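Local coordinates for type 3 secretion system translocon protein SctE (Shigella flexneri, PDB 3U0C) that inserts with its partner IpaC into the host cell membrane, forming a pore through which type III secretion effectors pass into the cytosol, at residues A[124-129]-A[165-170]. Numbering follows the deposited sequence.
Sequences SKIKDL and DAAVKD
Ile126 reaches across to Ala167 and Val168 in a mainly apolar contact, with no hydrogen bond between residues 124-129 and 165-170. A chi1 of -64° sets its CG1 next to the backbone N and opposite the carbonyl carbon, and the branch runs on extended to CD1. This methyl rests against the backbone carbonyl oxygen of Ala167 in van der Waals contact, CD1 to O 3.4 Å. It also lies 4.1 Å from Val168 CG2. CG1 of the same branch touches the Ala167 methyl, 4.0 Å from CB. One turn further along, Leu129 CD1 approaches Ala167 CB at 4.2 Å, so the buried Ala167 methyl is met by Ile126 and Leu129, and at the margin by Lys125; beyond the contact, Leu129 also packs on Leu160 and Ile126 on Arg171.

The fully extended chain of Lys125 passes alongside Ala167, its CD 4.2 Å from Ala167 CB. The ammonium group ends past Ala167, its NZ 6.2 Å from Asp170 OD2, too far for a salt bridge; a weak electrostatic attraction is possible.

The axes of the two short segments approach to 9.5 Å, nearly antiparallel at 158°. Helices 71-141 and 150-197, joined by a short connection, here form the antiparallel coiled coil of the translocator's N-terminal region.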
loop_
_atom_site.group_PDB
_atom_site.type_symbol
_atom_site.label_atom_id
_atom_site.label_comp_id
_atom_site.label_asym_id
_atom_site.label_seq_id
_atom_site.Cartn_x
_atom_site.Cartn_y
_atom_site.Cartn_z
ATOM N N SER A 124 -5.457 -14.826 -19.393
ATOM C CA SER A 124 -6.167 -16.022 -19.850
ATOM C C SER A 124 -7.140 -15.718 -20.987
ATOM O O SER A 124 -7.040 -16.264 -22.092
ATOM C CB SER A 124 -6.958 -16.655 -18.703
ATOM O OG SER A 124 -6.108 -17.374 -17.844
ATOM N N LYS A 125 -8.107 -14.863 -20.689
ATOM C CA LYS A 125 -9.096 -14.468 -21.655
ATOM C C LYS A 125 -8.431 -14.163 -22.988
ATOM O O LYS A 125 -8.993 -14.451 -24.042
ATOM C CB LYS A 125 -9.827 -13.238 -21.147
ATOM C CG LYS A 125 -10.960 -12.780 -22.029
ATOM C CD LYS A 125 -11.681 -11.582 -21.399
ATOM C CE LYS A 125 -12.842 -11.136 -22.285
ATOM N NZ LYS A 125 -13.579 -9.979 -21.688
ATOM N N ILE A 126 -7.238 -13.572 -22.939
ATOM C CA ILE A 126 -6.529 -13.178 -24.155
ATOM C C ILE A 126 -5.908 -14.371 -24.855
ATOM O O ILE A 126 -5.988 -14.496 -26.081
ATOM C CB ILE A 126 -5.427 -12.138 -23.867
ATOM C CG1 ILE A 126 -6.051 -10.831 -23.351
ATOM C CG2 ILE A 126 -4.589 -11.861 -25.117
ATOM C CD1 ILE A 126 -5.041 -9.780 -22.996
ATOM N N LYS A 127 -5.279 -15.243 -24.084
ATOM C CA LYS A 127 -4.648 -16.410 -24.671
ATOM C C LYS A 127 -5.722 -17.310 -25.277
ATOM O O LYS A 127 -5.437 -18.135 -26.156
ATOM C CB LYS A 127 -3.828 -17.161 -23.632
ATOM C CG LYS A 127 -3.080 -18.388 -24.193
ATOM C CD LYS A 127 -2.323 -19.103 -23.051
ATOM C CE LYS A 127 -1.525 -20.314 -23.543
ATOM N NZ LYS A 127 -0.559 -20.711 -22.472
ATOM N N ASP A 128 -6.960 -17.129 -24.832
ATOM C CA ASP A 128 -8.063 -17.932 -25.333
ATOM C C ASP A 128 -8.675 -17.323 -26.585
ATOM O O ASP A 128 -9.080 -18.035 -27.527
ATOM C CB ASP A 128 -9.133 -18.089 -24.268
ATOM C CG ASP A 128 -10.042 -19.243 -24.551
ATOM O OD1 ASP A 128 -9.521 -20.376 -24.643
ATOM O OD2 ASP A 128 -11.263 -19.027 -24.711
ATOM N N LEU A 129 -8.764 -16.001 -26.600
ATOM C CA LEU A 129 -9.254 -15.324 -27.789
ATOM C C LEU A 129 -8.228 -15.404 -28.908
ATOM O O LEU A 129 -8.573 -15.290 -30.067
ATOM C CB LEU A 129 -9.581 -13.878 -27.477
ATOM C CG LEU A 129 -10.821 -13.736 -26.609
ATOM C CD1 LEU A 129 -10.737 -12.481 -25.740
ATOM C CD2 LEU A 129 -12.061 -13.733 -27.496
ATOM N N ASP A 165 -8.991 -7.047 -28.889
ATOM C CA ASP A 165 -8.464 -5.690 -28.722
ATOM C C ASP A 165 -8.972 -5.100 -27.417
ATOM O O ASP A 165 -8.226 -4.432 -26.714
ATOM C CB ASP A 165 -8.859 -4.764 -29.875
ATOM C CG ASP A 165 -8.377 -5.263 -31.230
ATOM O OD1 ASP A 165 -7.274 -5.850 -31.302
ATOM O OD2 ASP A 165 -9.118 -5.063 -32.222
ATOM N N ALA A 166 -10.245 -5.332 -27.102
ATOM C CA ALA A 166 -10.829 -4.761 -25.891
ATOM C C ALA A 166 -10.277 -5.422 -24.630
ATOM O O ALA A 166 -10.167 -4.776 -23.573
ATOM C CB ALA A 166 -12.349 -4.829 -25.925
ATOM N N ALA A 167 -9.903 -6.695 -24.753
ATOM C CA ALA A 167 -9.316 -7.440 -23.642
ATOM C C ALA A 167 -7.846 -7.111 -23.438
ATOM O O ALA A 167 -7.322 -7.281 -22.330
ATOM C CB ALA A 167 -9.492 -8.925 -23.822
ATOM N N VAL A 168 -7.170 -6.653 -24.487
ATOM C CA VAL A 168 -5.791 -6.212 -24.317
ATOM C C VAL A 168 -5.821 -4.896 -23.559
ATOM O O VAL A 168 -5.059 -4.692 -22.616
ATOM C CB VAL A 168 -5.057 -6.014 -25.645
ATOM C CG1 VAL A 168 -3.823 -5.139 -25.432
ATOM C CG2 VAL A 168 -4.674 -7.354 -26.263
ATOM N N LYS A 169 -6.731 -4.019 -23.975
ATOM C CA LYS A 169 -6.940 -2.751 -23.303
ATOM C C LYS A 169 -7.182 -2.995 -21.826
ATOM O O LYS A 169 -6.486 -2.448 -20.960
ATOM C CB LYS A 169 -8.149 -2.042 -23.899
ATOM C CG LYS A 169 -8.350 -0.627 -23.397
ATOM C CD LYS A 169 -9.283 0.156 -24.332
ATOM C CE LYS A 169 -10.587 0.533 -23.641
ATOM N NZ LYS A 169 -11.602 1.046 -24.627
ATOM N N ASP A 170 -8.174 -3.828 -21.544
ATOM C CA ASP A 170 -8.607 -4.022 -20.180
ATOM C C ASP A 170 -7.478 -4.610 -19.346
ATOM O O ASP A 170 -7.329 -4.265 -18.169
ATOM C CB ASP A 170 -9.859 -4.892 -20.113
ATOM C CG ASP A 170 -10.432 -4.982 -18.705
ATOM O OD1 ASP A 170 -10.953 -3.960 -18.194
ATOM O OD2 ASP A 170 -10.361 -6.080 -18.112
#